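Local coordinates for protein dephospho-CoA kinase (Campylobacter jejuni subsp. jejuni serotype O:2, PDB 4ZO4) that probably catalyses the last step of coenzyme A biosynthesis, the ATP-dependent phosphorylation of the 3'-hydroxyl of dephosphocoenzyme A, at residues Gly29-Ser34 / Asp108-Ala113; Ile118-Glu123 / Ile166-Lys171. One frame throughout, in Å; residues are numbered along the deposited sequence.

Contact 1 (Gly29-Ser34 / Asp108-Ala113); sequences GFKSIS and DKENKA
K112 reaches over the ring of F30 in a cation-pi surface contact at one border of the parallel sheet, where the turn into strand 31-34 meets the turn that leads from helix 82-109 into strand 114-117. The lysine chain is extended beyond CG and crosses the phenylalanine at about a right angle. Its first torsion, chi1 -168°, sets CG opposite the backbone N, and the near-straight chain beyond carries the ammonium across to the other segment. There NZ of K112 stands over one face of the F30 ring, 4.5 Å from the centroid and 20° off the ring normal, displaced toward the rim. NZ also approaches G29 O in a hydrogen bond modelled implausibly short, so its exact geometry is doubtful. G29 closes the preceding helix with a Schellman motif, and its positive phi (91°) suits a residue without a side chain.

The same ring is met at its edge, near its plane, by A113 O, 3.3 Å from F30 CD1. The methyl of A113 adds an apolar touch, A113 CB lying 4.0 Å from F30 CD1. Farther along, K31 and E110 also cross at about a right angle, with K31 CE 3.4 Å from E110 OE1. Their charged atoms remain farther apart, K31 NZ being 4.2 Å from E110 OE1, so the attraction is probably modest and no salt bridge forms.

Beyond the two segments, F30 packs on I196 and S200 and A113 on I199, all of helix 185-200. Strand 31-34 is an outermost strand of the five-stranded parallel sheet (order 2-3-1-4-5) of this P-loop kinase; beside it runs strand 114-117, and backbone hydrogen bonds pair K31 and I33 with F115, and I33 also with E117.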
loop_
_atom_site.group_PDB
_atom_site.type_symbol
_atom_site.label_atom_id
_atom_site.label_comp_id
_atom_site.label_asym_id
_atom_site.label_seq_id
_atom_site.Cartn_x
_atom_site.Cartn_y
_atom_site.Cartn_z
ATOM N N GLY A 29 -35.366 13.041 -18.281
ATOM C CA GLY A 29 -36.178 13.287 -17.092
ATOM C C GLY A 29 -35.891 12.420 -15.877
ATOM O O GLY A 29 -36.692 12.396 -14.938
ATOM N N PHE A 30 -34.764 11.705 -15.865
ATOM C CA PHE A 30 -34.440 10.857 -14.705
ATOM C C PHE A 30 -33.510 11.573 -13.741
ATOM O O PHE A 30 -32.676 12.373 -14.168
ATOM C CB PHE A 30 -33.820 9.548 -15.153
ATOM C CG PHE A 30 -34.771 8.661 -15.902
ATOM C CD1 PHE A 30 -35.485 7.671 -15.229
ATOM C CD2 PHE A 30 -34.952 8.807 -17.277
ATOM C CE1 PHE A 30 -36.363 6.846 -15.906
ATOM C CE2 PHE A 30 -35.833 7.982 -17.964
ATOM C CZ PHE A 30 -36.538 6.999 -17.275
ATOM N N LYS A 31 -33.674 11.273 -12.449
ATOM C CA LYS A 31 -32.893 11.897 -11.354
ATOM C C LYS A 31 -31.460 11.361 -11.251
ATOM O O LYS A 31 -31.256 10.156 -11.195
ATOM C CB LYS A 31 -33.567 11.627 -9.994
ATOM C CG LYS A 31 -34.999 12.142 -9.839
ATOM C CD LYS A 31 -35.045 13.618 -9.447
ATOM C CE LYS A 31 -36.317 13.967 -8.693
ATOM N NZ LYS A 31 -36.275 15.331 -8.092
ATOM N N SER A 32 -30.479 12.252 -11.190
ATOM C CA SER A 32 -29.109 11.854 -10.839
ATOM C C SER A 32 -28.587 12.611 -9.634
ATOM O O SER A 32 -28.912 13.782 -9.438
ATOM C CB SER A 32 -28.153 12.135 -11.981
ATOM O OG SER A 32 -27.986 13.538 -12.124
ATOM N N ILE A 33 -27.758 11.949 -8.838
ATOM C CA ILE A 33 -26.938 12.650 -7.815
ATOM C C ILE A 33 -25.470 12.493 -8.172
ATOM O O ILE A 33 -25.073 11.511 -8.798
ATOM C CB ILE A 33 -27.212 12.153 -6.380
ATOM C CG1 ILE A 33 -26.806 10.690 -6.209
ATOM C CG2 ILE A 33 -28.688 12.322 -6.050
ATOM C CD1 ILE A 33 -27.336 10.060 -4.940
ATOM N N SER A 34 -24.664 13.477 -7.830
ATOM C CA SER A 34 -23.215 13.375 -8.111
ATOM C C SER A 34 -22.424 12.978 -6.865
ATOM O O SER A 34 -22.569 13.601 -5.808
ATOM C CB SER A 34 -22.677 14.679 -8.670
ATOM O OG SER A 34 -21.267 14.624 -8.802
ATOM N N ASP A 108 -35.182 6.037 -4.016
ATOM C CA ASP A 108 -35.616 4.640 -4.194
ATOM C C ASP A 108 -37.080 4.451 -3.810
ATOM O O ASP A 108 -37.803 3.683 -4.447
ATOM C CB ASP A 108 -34.774 3.642 -3.394
ATOM C CG ASP A 108 -35.126 2.192 -3.734
ATOM O OD1 ASP A 108 -34.946 1.803 -4.910
ATOM O OD2 ASP A 108 -35.600 1.444 -2.850
ATOM N N LYS A 109 -37.509 5.148 -2.768
ATOM C CA LYS A 109 -38.895 5.075 -2.312
ATOM C C LYS A 109 -39.779 5.933 -3.219
ATOM O O LYS A 109 -40.969 5.659 -3.399
ATOM C CB LYS A 109 -38.998 5.518 -0.848
ATOM C CG LYS A 109 -38.041 4.800 0.103
ATOM C CD LYS A 109 -38.293 3.301 0.178
ATOM C CE LYS A 109 -37.179 2.613 0.947
ATOM N NZ LYS A 109 -37.627 1.287 1.466
ATOM N N GLU A 110 -39.163 6.954 -3.808
ATOM C CA GLU A 110 -39.778 7.776 -4.852
ATOM C C GLU A 110 -40.094 6.961 -6.120
ATOM O O GLU A 110 -40.562 7.512 -7.124
ATOM C CB GLU A 110 -38.809 8.899 -5.194
ATOM C CG GLU A 110 -39.412 10.177 -5.712
ATOM C CD GLU A 110 -38.331 11.227 -5.922
ATOM O OE1 GLU A 110 -38.148 11.671 -7.077
ATOM O OE2 GLU A 110 -37.641 11.589 -4.936
ATOM N N ASN A 111 -39.767 5.666 -6.091
ATOM C CA ASN A 111 -40.221 4.676 -7.076
ATOM C C ASN A 111 -40.021 5.001 -8.558
ATOM O O ASN A 111 -40.733 4.474 -9.397
ATOM C CB ASN A 111 -41.673 4.287 -6.789
ATOM C CG ASN A 111 -41.773 3.137 -5.813
ATOM O OD1 ASN A 111 -41.172 2.082 -6.037
ATOM N ND2 ASN A 111 -42.524 3.328 -4.725
ATOM N N LYS A 112 -39.040 5.843 -8.873
ATOM C CA LYS A 112 -38.619 6.063 -10.246
ATOM C C LYS A 112 -37.105 5.795 -10.330
ATOM O O LYS A 112 -36.379 6.058 -9.374
ATOM C CB LYS A 112 -38.960 7.491 -10.672
ATOM C CG LYS A 112 -38.834 7.736 -12.165
ATOM C CD LYS A 112 -38.682 9.215 -12.496
ATOM C CE LYS A 112 -38.102 9.390 -13.893
ATOM N NZ LYS A 112 -38.329 10.749 -14.445
ATOM N N ALA A 113 -36.643 5.248 -11.458
ATOM C CA ALA A 113 -35.221 4.976 -11.666
ATOM C C ALA A 113 -34.415 6.245 -11.539
ATOM O O ALA A 113 -34.877 7.322 -11.987
ATOM C CB ALA A 113 -34.971 4.356 -13.027
#

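Contact 2 (Ile118-Glu123 / Ile166-Lys171); sequences IPLFFE and IDIEEK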
loop_
_atom_site.group_PDB
_atom_site.type_symbol
_atom_site.label_atom_id
_atom_site.label_comp_id
_atom_site.label_asym_id
_atom_site.label_seq_id
_atom_site.Cartn_x
_atom_site.Cartn_y
_atom_site.Cartn_z
ATOM N N ILE A 118 -20.693 8.397 -10.444
ATOM C CA ILE A 118 -19.576 8.079 -9.524
ATOM C C ILE A 118 -18.255 7.793 -10.249
ATOM O O ILE A 118 -18.229 7.025 -11.204
ATOM C CB ILE A 118 -19.964 6.897 -8.611
ATOM C CG1 ILE A 118 -18.917 6.651 -7.525
ATOM C CG2 ILE A 118 -20.175 5.630 -9.409
ATOM C CD1 ILE A 118 -19.321 5.609 -6.499
ATOM N N PRO A 119 -17.150 8.431 -9.820
ATOM C CA PRO A 119 -15.810 8.076 -10.337
ATOM C C PRO A 119 -15.450 6.626 -10.133
ATOM O O PRO A 119 -15.645 6.080 -9.057
ATOM C CB PRO A 119 -14.858 8.948 -9.530
ATOM C CG PRO A 119 -15.684 10.068 -8.963
ATOM C CD PRO A 119 -17.116 9.614 -8.943
ATOM N N LEU A 120 -14.923 6.007 -11.177
ATOM C CA LEU A 120 -14.756 4.559 -11.203
ATOM C C LEU A 120 -14.086 4.035 -9.949
ATOM O O LEU A 120 -14.539 3.032 -9.420
ATOM C CB LEU A 120 -14.004 4.111 -12.469
ATOM C CG LEU A 120 -13.772 2.612 -12.724
ATOM C CD1 LEU A 120 -15.065 1.815 -12.685
ATOM C CD2 LEU A 120 -13.063 2.379 -14.050
ATOM N N PHE A 121 -13.016 4.686 -9.472
ATOM C CA PHE A 121 -12.292 4.170 -8.286
ATOM C C PHE A 121 -12.611 4.938 -7.001
ATOM O O PHE A 121 -11.732 5.315 -6.263
ATOM C CB PHE A 121 -10.784 4.126 -8.547
ATOM C CG PHE A 121 -10.398 3.241 -9.693
ATOM C CD1 PHE A 121 -10.369 3.741 -10.990
ATOM C CD2 PHE A 121 -10.062 1.910 -9.473
ATOM C CE1 PHE A 121 -10.020 2.933 -12.046
ATOM C CE2 PHE A 121 -9.719 1.097 -10.525
ATOM C CZ PHE A 121 -9.704 1.607 -11.818
ATOM N N PHE A 122 -13.889 5.129 -6.721
ATOM C CA PHE A 122 -14.341 5.949 -5.612
ATOM C C PHE A 122 -14.207 5.111 -4.407
ATOM O O PHE A 122 -14.371 3.912 -4.481
ATOM C CB PHE A 122 -15.812 6.302 -5.778
ATOM C CG PHE A 122 -16.244 7.555 -5.074
ATOM C CD1 PHE A 122 -17.278 7.522 -4.176
ATOM C CD2 PHE A 122 -15.646 8.776 -5.362
ATOM C CE1 PHE A 122 -17.710 8.676 -3.565
ATOM C CE2 PHE A 122 -16.057 9.939 -4.739
ATOM C CZ PHE A 122 -17.091 9.885 -3.838
ATOM N N GLU A 123 -13.991 5.765 -3.276
ATOM C CA GLU A 123 -13.452 5.124 -2.110
ATOM C C GLU A 123 -14.460 4.722 -1.044
ATOM O O GLU A 123 -14.377 3.621 -0.488
ATOM C CB GLU A 123 -12.423 6.060 -1.479
ATOM C CG GLU A 123 -11.074 6.062 -2.170
ATOM C CD GLU A 123 -10.001 6.812 -1.387
ATOM O OE1 GLU A 123 -10.325 7.507 -0.391
ATOM O OE2 GLU A 123 -8.821 6.712 -1.773
ATOM N N ILE A 166 -5.132 -0.874 -17.263
ATOM C CA ILE A 166 -5.279 -2.277 -16.824
ATOM C C ILE A 166 -6.235 -2.386 -15.642
ATOM O O ILE A 166 -7.152 -3.207 -15.636
ATOM C CB ILE A 166 -3.958 -2.923 -16.462
ATOM C CG1 ILE A 166 -3.010 -2.915 -17.674
ATOM C CG2 ILE A 166 -4.194 -4.373 -16.038
ATOM C CD1 ILE A 166 -1.563 -3.254 -17.313
ATOM N N ASP A 167 -6.022 -1.523 -14.658
ATOM C CA ASP A 167 -6.923 -1.436 -13.529
ATOM C C ASP A 167 -8.400 -1.184 -13.967
ATOM O O ASP A 167 -9.305 -1.878 -13.492
ATOM C CB ASP A 167 -6.372 -0.404 -12.515
ATOM C CG ASP A 167 -5.005 -0.848 -11.931
ATOM O OD1 ASP A 167 -4.773 -2.065 -11.933
ATOM O OD2 ASP A 167 -4.158 -0.020 -11.511
ATOM N N ILE A 168 -8.632 -0.240 -14.885
ATOM C CA ILE A 168 -9.977 -0.008 -15.432
ATOM C C ILE A 168 -10.627 -1.316 -15.933
ATOM O O ILE A 168 -11.774 -1.639 -15.554
ATOM C CB ILE A 168 -9.971 1.035 -16.571
ATOM C CG1 ILE A 168 -9.814 2.448 -16.007
ATOM C CG2 ILE A 168 -11.289 1.019 -17.330
ATOM C CD1 ILE A 168 -9.371 3.461 -17.039
ATOM N N GLU A 169 -9.914 -2.072 -16.767
ATOM C CA GLU A 169 -10.453 -3.342 -17.245
ATOM C C GLU A 169 -10.766 -4.299 -16.114
ATOM O O GLU A 169 -11.787 -5.019 -16.162
ATOM C CB GLU A 169 -9.498 -4.031 -18.190
ATOM C CG GLU A 169 -9.343 -3.340 -19.526
ATOM C CD GLU A 169 -8.841 -4.272 -20.623
ATOM O OE1 GLU A 169 -9.002 -3.899 -21.814
ATOM O OE2 GLU A 169 -8.285 -5.364 -20.315
ATOM N N GLU A 170 -9.900 -4.326 -15.098
ATOM C CA GLU A 170 -10.197 -5.108 -13.886
ATOM C C GLU A 170 -11.527 -4.758 -13.262
ATOM O O GLU A 170 -12.224 -5.642 -12.759
ATOM C CB GLU A 170 -9.135 -4.939 -12.810
ATOM C CG GLU A 170 -8.305 -6.180 -12.589
ATOM C CD GLU A 170 -9.097 -7.378 -12.094
ATOM O OE1 GLU A 170 -9.007 -8.462 -12.725
ATOM O OE2 GLU A 170 -9.798 -7.236 -11.063
ATOM N N LYS A 171 -11.883 -3.480 -13.272
ATOM C CA LYS A 171 -13.093 -3.061 -12.575
ATOM C C LYS A 171 -14.396 -3.586 -13.227
ATOM O O LYS A 171 -15.435 -3.634 -12.592
ATOM C CB LYS A 171 -13.116 -1.556 -12.483
ATOM C CG LYS A 171 -13.658 -1.029 -11.178
ATOM C CD LYS A 171 -12.835 -1.488 -9.974
ATOM C CE LYS A 171 -12.737 -0.403 -8.916
ATOM N NZ LYS A 171 -13.149 -0.917 -7.582
#
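With CG anti to the backbone N (chi1 -177°), L120 brings both its methyls against helix 155-172, whereas F121 turns CG anti to its own carbonyl carbon (chi1 -60°), bringing the end of its ring to the same helix. The result is an apolar contact between a loop and a helix in a P-loop kinase fold: the loop follows strand 114-117, and the L120 side chain lies about 7 Å from that of K18, a predicted ATP-binding residue.

The two methyls of L120 divide their work. L120 CD2 meets I168 CG1 at 3.8 Å, the two side chains crossing at about a right angle; L120 CD1 lies 3.5 Å from K171 CG, where leucine and lysine run past each other in opposite directions. I168 is shared, since I168 CG1 is also 4.0 Å from F121 CE1.

F121 points its ring edge at the helix backbone. D167 C and I168 N lie near the ring plane, with I168 N 3.7 Å from F121 CZ. K171, bent at chi2, chi3 and chi4, comes to this aromatic ring as well as to L120: K171 CE lies 3.6 Å from F121 CD2. No hydrogen bond crosses between the segments, so the evidence is for van der Waals contact alone.

The assembly adds charge pairing around this junction. D167 OD2 forms a salt bridge with K86 of the second subunit, another copy of the protein. D167 CB lies 4.0 Å from F121 CZ, while the carboxylate leads away from the loop.

In the fold
From the N terminus, the chain passes through strand 7-12 and helix 15-27 before entering 29-34. Contact 1 then closes a long excursion of 73 residues, mostly helical, that returns through helix 82-109 to 108-113. Strand 114-117 follows and delivers the chain directly to 118-123; contact 2 closes after a further 42 residues, which include strand 132-136, at helix 155-172. The closures are therefore in series, neither nesting nor crossing. The centres of contact 1 and contact 2 are about 23 Å apart, and the nearest atoms of contact 1 and contact 2 are about 6 Å apart, without touching. Contact 1 joins the approaches to two neighbouring strands; contact 2 ties the loop after strand 114-117 to helix 155-172.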